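PDB 5XU0: membrane-fusion protein from Streptococcus pneumoniae, which probably serves as the membrane-fusion component of a MacAB-like efflux pump, forming part of a channel for exported substrates. Local coordinates for residues Gly7-Asn13 with Asn176-Lys180; Asn13-Phe19 with Gln166-Val172; Asp25-Val31 with Ala42-Ser47; Thr210-Ile216 with Pro240-Thr246. The protein carries 2 engineered substitutions. All blocks are in the same frame, centred on the assembly; numbering follows the deposited sequence.

The four contacts show how one elongated adaptor chain is built from successive antiparallel strand pairs. Interactions 1 and 4 belong to the same closed barrel, their centres 9 Å apart, and are probably joined by a backbone hydrogen bond between Val179 O and Ile243 N (2.9 Å). Interaction 2 shares Asn13 with interaction 1, 18 Å away centre to centre, where the chain leaves the barrel for the lipoyl-like region. There interaction 2 packs on interaction 3, centres 13 Å apart, with Ile29, Leu26, Leu43 and Tyr46 meeting Val169, Met168 and Ile171. Interactions 3 and 4, about 37 Å apart between centres, lie on opposite sides of the chain's centre.

Interaction 1: Gly7-Asn13 with Asn176-Lys180; sequences GTVTAKN and NLQVK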
# COMPACT_ATOMS: atom_id res chain seq x y z
N GLY B 7 9.54 23.03 -31.05
CA GLY B 7 9.53 21.63 -30.65
C GLY B 7 10.88 21.25 -30.11
O GLY B 7 11.87 21.98 -30.24
N THR B 8 10.91 20.08 -29.48
CA THR B 8 12.15 19.56 -28.91
C THR B 8 12.50 18.23 -29.56
O THR B 8 11.63 17.47 -29.99
CB THR B 8 12.04 19.39 -27.39
OG1 THR B 8 10.93 18.56 -27.07
CG2 THR B 8 11.86 20.74 -26.72
N VAL B 9 13.81 17.97 -29.62
CA VAL B 9 14.33 16.72 -30.16
C VAL B 9 14.12 15.64 -29.10
O VAL B 9 14.75 15.66 -28.04
CB VAL B 9 15.80 16.83 -30.55
CG1 VAL B 9 16.25 15.59 -31.31
CG2 VAL B 9 16.02 18.07 -31.40
N THR B 10 13.23 14.70 -29.39
CA THR B 10 12.97 13.58 -28.51
C THR B 10 13.28 12.29 -29.26
O THR B 10 13.32 12.24 -30.49
CB THR B 10 11.52 13.56 -28.03
OG1 THR B 10 10.71 12.83 -28.96
CG2 THR B 10 10.98 14.97 -27.91
N ALA B 11 13.50 11.24 -28.49
CA ALA B 11 13.68 9.93 -29.10
C ALA B 11 12.32 9.27 -29.32
O ALA B 11 11.30 9.68 -28.76
CB ALA B 11 14.56 9.05 -28.23
N LYS B 12 12.33 8.24 -30.15
CA LYS B 12 11.11 7.52 -30.49
C LYS B 12 10.91 6.31 -29.59
O LYS B 12 9.81 6.11 -29.05
CB LYS B 12 11.16 7.08 -31.96
CG LYS B 12 10.04 6.16 -32.37
CD LYS B 12 10.03 5.96 -33.87
CE LYS B 12 8.73 5.32 -34.33
NZ LYS B 12 8.65 5.26 -35.81
N ASN B 13 11.95 5.51 -29.41
CA ASN B 13 11.85 4.24 -28.70
C ASN B 13 12.68 4.31 -27.42
O ASN B 13 13.83 4.76 -27.44
CB ASN B 13 12.33 3.09 -29.59
CG ASN B 13 11.59 3.04 -30.90
OD1 ASN B 13 10.35 3.03 -30.93
ND2 ASN B 13 12.33 3.01 -32.00
N ASN B 176 16.53 6.80 -35.13
CA ASN B 176 15.13 7.15 -35.39
C ASN B 176 14.66 8.28 -34.48
O ASN B 176 13.68 8.15 -33.74
CB ASN B 176 14.22 5.93 -35.26
CG ASN B 176 14.81 4.68 -35.86
OD1 ASN B 176 15.75 4.74 -36.66
ND2 ASN B 176 14.27 3.53 -35.48
N LEU B 177 15.39 9.39 -34.52
CA LEU B 177 15.03 10.53 -33.70
C LEU B 177 13.80 11.23 -34.26
O LEU B 177 13.47 11.12 -35.45
CB LEU B 177 16.20 11.51 -33.60
CG LEU B 177 16.96 11.48 -32.27
CD1 LEU B 177 17.46 10.09 -31.98
CD2 LEU B 177 18.11 12.47 -32.29
N GLN B 178 13.10 11.95 -33.38
CA GLN B 178 11.92 12.72 -33.76
C GLN B 178 11.97 14.07 -33.06
O GLN B 178 12.88 14.34 -32.26
CB GLN B 178 10.63 11.96 -33.41
CG GLN B 178 10.62 10.50 -33.85
CD GLN B 178 9.26 9.84 -33.69
OE1 GLN B 178 8.66 9.37 -34.66
NE2 GLN B 178 8.78 9.78 -32.45
N VAL B 179 11.01 14.93 -33.37
CA VAL B 179 10.80 16.16 -32.59
C VAL B 179 9.31 16.29 -32.32
O VAL B 179 8.48 15.95 -33.17
CB VAL B 179 11.35 17.42 -33.31
CG1 VAL B 179 12.83 17.57 -33.09
CG2 VAL B 179 11.11 17.34 -34.77
N LYS B 180 8.97 16.78 -31.13
CA LYS B 180 7.57 16.93 -30.77
C LYS B 180 7.29 18.29 -30.14
O LYS B 180 8.20 18.99 -29.69
CB LYS B 180 7.08 15.83 -29.82
CG LYS B 180 7.84 14.51 -29.85
CD LYS B 180 7.20 13.56 -28.87
CE LYS B 180 7.60 12.12 -29.14
NZ LYS B 180 6.96 11.18 -28.18
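Thr8 and Thr10 face Lys180 and Gln178 in two hydrogen-bonded pairs, and each pair satisfies its backbone in both directions. Thr8 N donates to Lys180 O (2.9 Å), and Lys180 N donates to Thr8 O (3.0 Å). At the next hydrogen-bonded pair, Gln178 N reaches Thr10 O at 2.9 Å, while Thr10 N binds Gln178 O from a position 39° out of that carbonyl plane. Val9 and Val179 form the non-hydrogen-bonded pair between them, so their own backbone polar groups turn outward: Val9 bonds with Gly255 and Phe256, Val179 with Ile243. This is how strands 3-10 and 178-183 each gain neighbours on both edges in the closed antiparallel barrel, the beta-barrel domain expected of a membrane-fusion protein. On the inward face, Val9 CG2 meets Val179 CG1 at 3.6 Å, and Val9 CG1 meets Leu177 CD2 at 3.8 Å; Met260 and Val258 extend this apolar layer. The other face is more polar. Thr10 OG1, turned between its backbone N and carbonyl carbon (chi1 89°), donates to Ala11 O (3.2 Å). The extended Lys180 chain passes across Thr10 at about a right angle, with its CG 3.7 Å from Thr10 CG2. Further on, the Lys12 chain slants across that of Gln178, Lys12 CB standing 3.9 Å from Gln178 CG.

Interaction 2: Asn13-Phe19 with Gln166-Val172; sequences NEQYVYF and QVMVHIV
Tyr16 and His170 lie side by side with their rings stacked face to face, a cross-strand pair on the antiparallel strands 14-18 and 167-172 of the lipoyl-like (barrel-sandwich) domain. The ring centroids are 3.9 Å apart and the planes 19° from parallel; Tyr16 CE1 sits over the middle of the imidazole, whereas His170 NE2 lies nearer the rim of the phenol ring. His170 reaches this position with CG anti to its backbone N (chi1 -175°). Its edge meets polar neighbours: NE2 donates to Glu14 OE1 (2.8 Å), which it meets nearly head-on to the C-O bond, though the oxygen is tilted 20° from the imidazole plane. At another part of the edge, in plane, Gln15 O approaches CD2 of His170 at 3.3 Å. Together the stack and the carboxylate bond restrict rotation of the imidazole, and Tyr219 of the third subunit adds an edge-to-face ring contact. On the opposite face of the sheet, Gln15 and Ile171 run alongside each other, as do Val17 and Val169, where Val17 CG2 meets Val169 CB at 3.4 Å. Next comes a classic beta bulge: Val17 O accepts from both Met168 N (2.8 Å) and Val169 N (3.1 Å). Beyond it the side chains diverge, and Tyr18, whose hydroxyl bonds Asn156 O of the second subunit, crosses Val167 at an angle. The selenomethionine at 168 bends at its end, bringing methyl CE to 3.7 Å from Phe19 CA.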
# COMPACT_ATOMS: atom_id res chain seq x y z
N ASN B 13 11.95 5.51 -29.41
CA ASN B 13 11.85 4.24 -28.70
C ASN B 13 12.68 4.31 -27.42
O ASN B 13 13.83 4.76 -27.44
CB ASN B 13 12.33 3.09 -29.59
CG ASN B 13 11.59 3.04 -30.90
OD1 ASN B 13 10.35 3.03 -30.93
ND2 ASN B 13 12.33 3.01 -32.00
N GLU B 14 12.09 3.85 -26.32
CA GLU B 14 12.78 3.81 -25.04
C GLU B 14 12.22 2.66 -24.22
O GLU B 14 11.21 2.05 -24.57
CB GLU B 14 12.63 5.14 -24.29
CG GLU B 14 11.18 5.55 -24.08
CD GLU B 14 11.02 6.60 -23.00
OE1 GLU B 14 11.93 6.71 -22.14
OE2 GLU B 14 9.99 7.31 -23.00
N GLN B 15 12.89 2.38 -23.11
CA GLN B 15 12.49 1.30 -22.22
C GLN B 15 12.97 1.59 -20.81
O GLN B 15 14.15 1.89 -20.60
CB GLN B 15 13.05 -0.05 -22.70
CG GLN B 15 12.55 -1.23 -21.90
CD GLN B 15 13.26 -2.52 -22.25
OE1 GLN B 15 14.49 -2.61 -22.18
NE2 GLN B 15 12.50 -3.53 -22.63
N TYR B 16 12.04 1.52 -19.87
CA TYR B 16 12.33 1.52 -18.45
C TYR B 16 12.15 0.11 -17.91
O TYR B 16 11.17 -0.57 -18.22
CB TYR B 16 11.39 2.47 -17.68
CG TYR B 16 11.43 3.92 -18.09
CD1 TYR B 16 12.28 4.82 -17.46
CD2 TYR B 16 10.59 4.40 -19.09
CE1 TYR B 16 12.31 6.15 -17.82
CE2 TYR B 16 10.61 5.74 -19.46
CZ TYR B 16 11.47 6.61 -18.82
OH TYR B 16 11.49 7.93 -19.18
N VAL B 17 13.10 -0.33 -17.09
CA VAL B 17 12.92 -1.54 -16.30
C VAL B 17 12.97 -1.11 -14.84
O VAL B 17 13.97 -0.55 -14.36
CB VAL B 17 13.94 -2.65 -16.64
CG1 VAL B 17 13.97 -2.89 -18.15
CG2 VAL B 17 15.34 -2.38 -16.10
N TYR B 18 11.83 -1.30 -14.17
CA TYR B 18 11.64 -1.00 -12.77
C TYR B 18 11.81 -2.26 -11.95
O TYR B 18 11.64 -3.38 -12.45
CB TYR B 18 10.24 -0.42 -12.51
CG TYR B 18 9.79 0.68 -13.45
CD1 TYR B 18 10.16 2.00 -13.24
CD2 TYR B 18 8.96 0.40 -14.54
CE1 TYR B 18 9.73 3.00 -14.09
CE2 TYR B 18 8.53 1.40 -15.39
CZ TYR B 18 8.92 2.70 -15.16
OH TYR B 18 8.50 3.71 -16.01
N PHE B 19 12.14 -2.09 -10.67
CA PHE B 19 12.27 -3.22 -9.77
C PHE B 19 10.94 -3.96 -9.63
O PHE B 19 9.87 -3.35 -9.68
CB PHE B 19 12.77 -2.75 -8.41
CG PHE B 19 13.02 -3.87 -7.44
CD1 PHE B 19 14.22 -4.57 -7.47
CD2 PHE B 19 12.07 -4.23 -6.50
CE1 PHE B 19 14.46 -5.60 -6.58
CE2 PHE B 19 12.30 -5.26 -5.61
CZ PHE B 19 13.50 -5.94 -5.65
N GLN B 166 10.67 2.37 -8.76
CA GLN B 166 12.13 2.38 -8.71
C GLN B 166 12.67 2.04 -10.09
O GLN B 166 12.74 0.87 -10.48
CB GLN B 166 12.63 1.39 -7.66
CG GLN B 166 12.07 1.63 -6.26
CD GLN B 166 13.14 1.65 -5.19
OE1 GLN B 166 13.30 0.69 -4.43
NE2 GLN B 166 13.90 2.74 -5.13
N VAL B 167 13.06 3.07 -10.85
CA VAL B 167 13.69 2.85 -12.14
C VAL B 167 15.06 2.22 -11.91
O VAL B 167 15.93 2.82 -11.27
CB VAL B 167 13.83 4.16 -12.92
CG1 VAL B 167 14.58 3.92 -14.24
CG2 VAL B 167 12.48 4.81 -13.16
N MSE B 168 15.26 1.01 -12.42
CA MSE B 168 16.54 0.36 -12.26
C MSE B 168 17.42 0.53 -13.49
O MSE B 168 18.62 0.75 -13.36
CB MSE B 168 16.37 -1.11 -11.93
CG MSE B 168 16.63 -1.44 -10.47
SE MSE B 168 17.14 -3.29 -10.24
CE MSE B 168 15.62 -4.09 -11.13
N VAL B 169 16.84 0.44 -14.69
CA VAL B 169 17.62 0.67 -15.90
C VAL B 169 16.76 1.39 -16.93
O VAL B 169 15.61 1.00 -17.18
CB VAL B 169 18.20 -0.63 -16.49
CG1 VAL B 169 18.64 -0.44 -17.93
CG2 VAL B 169 19.36 -1.10 -15.66
N HIS B 170 17.31 2.45 -17.52
CA HIS B 170 16.64 3.24 -18.55
C HIS B 170 17.51 3.28 -19.79
O HIS B 170 18.68 3.70 -19.72
CB HIS B 170 16.35 4.66 -18.05
CG HIS B 170 15.56 5.48 -19.02
ND1 HIS B 170 15.47 6.85 -18.92
CD2 HIS B 170 14.82 5.13 -20.10
CE1 HIS B 170 14.70 7.31 -19.90
NE2 HIS B 170 14.30 6.28 -20.63
N ILE B 171 16.94 2.84 -20.91
CA ILE B 171 17.64 2.76 -22.19
C ILE B 171 16.77 3.44 -23.24
O ILE B 171 15.54 3.46 -23.13
CB ILE B 171 17.95 1.29 -22.59
CG1 ILE B 171 16.69 0.56 -23.07
CG2 ILE B 171 18.55 0.53 -21.43
CD1 ILE B 171 16.39 0.80 -24.54
N VAL B 172 17.41 4.00 -24.26
CA VAL B 172 16.66 4.72 -25.29
C VAL B 172 17.48 4.76 -26.57
O VAL B 172 18.69 4.97 -26.55
CB VAL B 172 16.28 6.14 -24.81
CG1 VAL B 172 17.47 6.85 -24.24
CG2 VAL B 172 15.70 6.93 -25.94

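Interaction 3: Asp25-Val31 with Ala42-Ser47; sequences DLDEILV and ALVKYS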
# COMPACT_ATOMS: atom_id res chain seq x y z
N ASP B 25 14.85 -11.37 -5.82
CA ASP B 25 15.99 -10.57 -5.40
C ASP B 25 16.91 -10.31 -6.58
O ASP B 25 17.00 -11.12 -7.50
CB ASP B 25 16.78 -11.26 -4.28
CG ASP B 25 16.02 -11.30 -2.97
OD1 ASP B 25 15.18 -10.41 -2.73
OD2 ASP B 25 16.27 -12.23 -2.16
N LEU B 26 17.59 -9.17 -6.55
CA LEU B 26 18.50 -8.78 -7.62
C LEU B 26 19.90 -9.31 -7.36
O LEU B 26 20.41 -9.24 -6.24
CB LEU B 26 18.54 -7.25 -7.76
CG LEU B 26 19.71 -6.62 -8.52
CD1 LEU B 26 19.80 -7.12 -9.95
CD2 LEU B 26 19.62 -5.10 -8.48
N ASP B 27 20.52 -9.86 -8.41
CA ASP B 27 21.91 -10.27 -8.34
C ASP B 27 22.81 -9.21 -8.95
O ASP B 27 23.50 -8.48 -8.23
CB ASP B 27 22.11 -11.61 -9.06
CG ASP B 27 23.51 -12.16 -8.88
OD1 ASP B 27 23.90 -13.09 -9.62
OD2 ASP B 27 24.23 -11.66 -7.98
N GLU B 28 22.81 -9.11 -10.28
CA GLU B 28 23.57 -8.10 -11.00
C GLU B 28 22.68 -7.42 -12.04
O GLU B 28 21.64 -7.95 -12.44
CB GLU B 28 24.79 -8.69 -11.71
CG GLU B 28 25.67 -9.58 -10.86
CD GLU B 28 26.72 -10.29 -11.69
OE1 GLU B 28 27.09 -9.74 -12.75
OE2 GLU B 28 27.17 -11.39 -11.30
N ILE B 29 23.13 -6.25 -12.49
CA ILE B 29 22.46 -5.53 -13.57
C ILE B 29 23.25 -5.57 -14.89
O ILE B 29 22.69 -5.23 -15.94
CB ILE B 29 22.14 -4.08 -13.13
CG1 ILE B 29 21.39 -4.07 -11.80
CG2 ILE B 29 21.35 -3.31 -14.17
CD1 ILE B 29 20.82 -2.72 -11.44
N LEU B 30 24.50 -6.00 -14.86
CA LEU B 30 25.25 -6.43 -16.04
C LEU B 30 25.26 -5.43 -17.20
O LEU B 30 25.62 -5.80 -18.33
CB LEU B 30 24.76 -7.81 -16.52
CG LEU B 30 23.33 -8.12 -16.99
CD1 LEU B 30 23.04 -7.55 -18.36
CD2 LEU B 30 23.06 -9.62 -16.95
N VAL B 31 24.87 -4.18 -16.97
CA VAL B 31 25.06 -3.11 -17.96
C VAL B 31 25.51 -1.86 -17.22
O VAL B 31 25.06 -1.58 -16.11
CB VAL B 31 23.79 -2.82 -18.79
CG1 VAL B 31 23.56 -3.90 -19.84
CG2 VAL B 31 22.57 -2.66 -17.89
N ALA B 42 20.03 -9.25 -22.48
CA ALA B 42 19.65 -9.14 -21.08
C ALA B 42 20.19 -7.84 -20.49
O ALA B 42 21.24 -7.34 -20.89
CB ALA B 42 20.18 -10.34 -20.29
N LEU B 43 19.44 -7.28 -19.53
CA LEU B 43 19.88 -6.08 -18.82
C LEU B 43 19.74 -6.15 -17.31
O LEU B 43 20.25 -5.26 -16.63
CB LEU B 43 19.13 -4.83 -19.29
CG LEU B 43 18.95 -4.55 -20.78
CD1 LEU B 43 17.68 -5.21 -21.20
CD2 LEU B 43 18.91 -3.06 -21.04
N VAL B 44 19.02 -7.13 -16.76
CA VAL B 44 19.04 -7.39 -15.32
C VAL B 44 18.86 -8.89 -15.13
O VAL B 44 18.12 -9.54 -15.88
CB VAL B 44 17.95 -6.62 -14.54
CG1 VAL B 44 18.26 -5.13 -14.41
CG2 VAL B 44 16.60 -6.82 -15.16
N LYS B 45 19.55 -9.44 -14.13
CA LYS B 45 19.40 -10.84 -13.75
C LYS B 45 19.06 -10.90 -12.28
O LYS B 45 19.86 -10.48 -11.43
CB LYS B 45 20.67 -11.63 -14.05
CG LYS B 45 20.82 -12.91 -13.23
CD LYS B 45 20.34 -14.14 -14.00
CE LYS B 45 20.45 -15.39 -13.15
NZ LYS B 45 21.70 -15.40 -12.34
N TYR B 46 17.86 -11.39 -11.97
CA TYR B 46 17.52 -11.73 -10.60
C TYR B 46 18.12 -13.09 -10.24
O TYR B 46 18.49 -13.89 -11.10
CB TYR B 46 16.00 -11.76 -10.41
CG TYR B 46 15.29 -10.44 -10.60
CD1 TYR B 46 15.03 -9.60 -9.51
CD2 TYR B 46 14.83 -10.04 -11.85
CE1 TYR B 46 14.37 -8.39 -9.68
CE2 TYR B 46 14.17 -8.83 -12.02
CZ TYR B 46 13.94 -8.02 -10.93
OH TYR B 46 13.28 -6.82 -11.10
N SER B 47 18.22 -13.35 -8.93
CA SER B 47 18.80 -14.60 -8.46
C SER B 47 17.85 -15.76 -8.75
O SER B 47 16.76 -15.83 -8.18
CB SER B 47 19.10 -14.53 -6.97
OG SER B 47 19.26 -15.82 -6.42
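Strands 26-28 and 42-46 pair antiparallel around a classic beta bulge, in which Asp27 and Glu28 both face Lys45; the axes of the two short strands run at 127° to each other. Lys45 O receives Asp27 N at 3.2 Å and, weakly, Glu28 N; Lys45 N binds Glu28 O at 3.1 Å. On the Leu26-Tyr46 side of the bulge, Ser47 N donates to Asp25 O (2.9 Å), a carbonyl that also lies in the ring plane of Tyr46, at its edge. Among the side chains, Ile29 and Val44 point the same way and touch through CG2 of Ile29 and CG1 of Val44 at 3.6 Å. Leu30, with a positive phi (52°), points its side chain at the other strand, and its CD1 lies 3.5 Å from Leu43 CA. Val169 and Met168 of the neighbouring sheet cover Ile29, Leu26 and Tyr46, packing the two sheets of the barrel-sandwich domain together. Asp27 runs alongside the bent Lys45 chain, yet OD1 of Asp27 and NZ of Lys45 remain 4.2 Å apart, while Asp25 has its salt bridge with Lys159. The attraction between Asp27 and Lys45 is therefore probably diffuse, and the pairing rests on backbone bonds and apolar contacts.

Interaction 4: Thr210-Ile216 with Pro240-Thr246; sequences TGKLSYI and PYTIDVT
Leu213 turns its CD2 onto Ile243, 3.5 Å from Ile243 CG2, and the same methyl lies 4.1 Å from Tyr241 CD2, with the leucine crossing the tyrosine at about a right angle. On the other face of the two strands, Thr242 OG1 lies in plane at the edge of the Tyr215 ring, 3.8 Å from Tyr215 CD1. Toward the other end of the pair, on that same face, Lys212 CE comes to 3.4 Å from Thr246 CG2. Ser214 and Asp244 come together as well, but the model is too crowded there for the geometry to be trusted. The backbone sets these positions. Lys212 and Asp244 exchange a reciprocal pair of bonds. A classic beta bulge follows, in which Thr242 O accepts from Ser214 N (3.3 Å) and Tyr215 N (3.0 Å) before Thr242 N returns to Tyr215 O (2.9 Å). The extra residue, Ser214, lets Leu213 stay with Ile243 on one face while Tyr215 joins Thr242 on the other. Further out, Tyr241 is anchored through its hydroxyl to Ser6 O and Thr210 through its own to Glu196, while Leu191 packs on Leu213 and Val33 of the second subunit on Tyr215. With Val179 and Met260 backing Ile243, the pair forms two staves of the closed six-stranded antiparallel beta barrel, the domain characteristic of membrane-fusion adaptors.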
# COMPACT_ATOMS: atom_id res chain seq x y z
N THR B 210 15.67 18.37 -42.22
CA THR B 210 14.36 18.18 -42.82
C THR B 210 13.60 17.11 -42.05
O THR B 210 14.16 16.41 -41.20
CB THR B 210 14.48 17.78 -44.30
OG1 THR B 210 13.20 17.37 -44.80
CG2 THR B 210 15.48 16.65 -44.48
N GLY B 211 12.31 16.99 -42.33
CA GLY B 211 11.47 16.04 -41.64
C GLY B 211 10.06 16.09 -42.18
O GLY B 211 9.74 16.89 -43.07
N LYS B 212 9.21 15.21 -41.64
CA LYS B 212 7.84 15.05 -42.11
C LYS B 212 6.86 14.98 -40.95
O LYS B 212 7.12 14.31 -39.95
CB LYS B 212 7.67 13.77 -42.96
CG LYS B 212 8.51 13.68 -44.24
CD LYS B 212 8.37 12.28 -44.84
CE LYS B 212 9.69 11.68 -45.28
NZ LYS B 212 9.64 10.19 -45.34
N LEU B 213 5.72 15.66 -41.10
CA LEU B 213 4.65 15.62 -40.11
C LEU B 213 4.02 14.22 -40.10
O LEU B 213 3.41 13.81 -41.09
CB LEU B 213 3.59 16.67 -40.43
CG LEU B 213 3.37 17.84 -39.48
CD1 LEU B 213 2.15 18.62 -39.92
CD2 LEU B 213 3.19 17.37 -38.05
N SER B 214 4.17 13.50 -38.99
CA SER B 214 3.67 12.14 -38.91
C SER B 214 2.51 11.94 -37.95
O SER B 214 1.74 10.99 -38.13
CB SER B 214 4.80 11.17 -38.51
OG SER B 214 5.06 11.24 -37.12
N TYR B 215 2.35 12.79 -36.93
CA TYR B 215 1.22 12.60 -36.03
C TYR B 215 0.70 13.93 -35.51
O TYR B 215 1.46 14.73 -34.95
CB TYR B 215 1.60 11.67 -34.87
CG TYR B 215 0.67 11.70 -33.68
CD1 TYR B 215 1.10 12.16 -32.45
CD2 TYR B 215 -0.65 11.27 -33.79
CE1 TYR B 215 0.26 12.19 -31.36
CE2 TYR B 215 -1.51 11.29 -32.70
CZ TYR B 215 -1.04 11.76 -31.48
OH TYR B 215 -1.88 11.79 -30.39
N ILE B 216 -0.61 14.15 -35.71
CA ILE B 216 -1.32 15.34 -35.24
C ILE B 216 -2.52 14.85 -34.42
O ILE B 216 -3.39 14.15 -34.95
CB ILE B 216 -1.80 16.22 -36.40
CG1 ILE B 216 -0.62 16.91 -37.08
CG2 ILE B 216 -2.81 17.25 -35.90
CD1 ILE B 216 -0.97 17.50 -38.43
N PRO B 240 -0.93 17.90 -29.18
CA PRO B 240 0.45 17.46 -29.44
C PRO B 240 0.65 16.99 -30.88
O PRO B 240 -0.23 16.37 -31.48
CB PRO B 240 0.64 16.30 -28.45
CG PRO B 240 -0.73 15.78 -28.23
CD PRO B 240 -1.67 16.95 -28.32
N TYR B 241 1.82 17.31 -31.42
CA TYR B 241 2.26 16.87 -32.74
C TYR B 241 3.65 16.26 -32.62
O TYR B 241 4.44 16.65 -31.75
CB TYR B 241 2.32 18.01 -33.76
CG TYR B 241 3.59 18.81 -33.62
CD1 TYR B 241 3.70 19.79 -32.66
CD2 TYR B 241 4.70 18.56 -34.43
CE1 TYR B 241 4.86 20.51 -32.50
CE2 TYR B 241 5.87 19.28 -34.27
CZ TYR B 241 5.94 20.26 -33.30
OH TYR B 241 7.09 20.99 -33.13
N THR B 242 3.95 15.32 -33.51
CA THR B 242 5.28 14.73 -33.59
C THR B 242 5.65 14.57 -35.06
O THR B 242 4.83 14.11 -35.86
CB THR B 242 5.38 13.34 -32.91
OG1 THR B 242 4.71 12.38 -33.74
CG2 THR B 242 4.67 13.30 -31.58
N ILE B 243 6.88 14.95 -35.41
CA ILE B 243 7.40 14.74 -36.75
C ILE B 243 8.66 13.88 -36.67
O ILE B 243 9.44 13.97 -35.71
CB ILE B 243 7.68 16.06 -37.52
CG1 ILE B 243 9.08 16.59 -37.19
CG2 ILE B 243 6.63 17.11 -37.23
CD1 ILE B 243 9.37 17.95 -37.77
N ASP B 244 8.84 13.05 -37.70
CA ASP B 244 9.99 12.17 -37.84
C ASP B 244 11.04 12.87 -38.69
O ASP B 244 10.75 13.30 -39.81
CB ASP B 244 9.60 10.84 -38.48
CG ASP B 244 8.40 10.20 -37.81
OD1 ASP B 244 8.41 8.96 -37.61
OD2 ASP B 244 7.45 10.93 -37.47
N VAL B 245 12.27 12.98 -38.17
CA VAL B 245 13.34 13.62 -38.92
C VAL B 245 13.75 12.73 -40.08
O VAL B 245 13.71 11.49 -39.99
CB VAL B 245 14.53 13.95 -38.01
CG1 VAL B 245 14.06 14.55 -36.71
CG2 VAL B 245 15.38 12.71 -37.75
N THR B 246 14.11 13.35 -41.19
CA THR B 246 14.45 12.64 -42.41
C THR B 246 15.81 13.11 -42.88
O THR B 246 16.30 14.16 -42.47
CB THR B 246 13.40 12.86 -43.51
OG1 THR B 246 13.46 14.21 -43.97
CG2 THR B 246 12.00 12.59 -42.96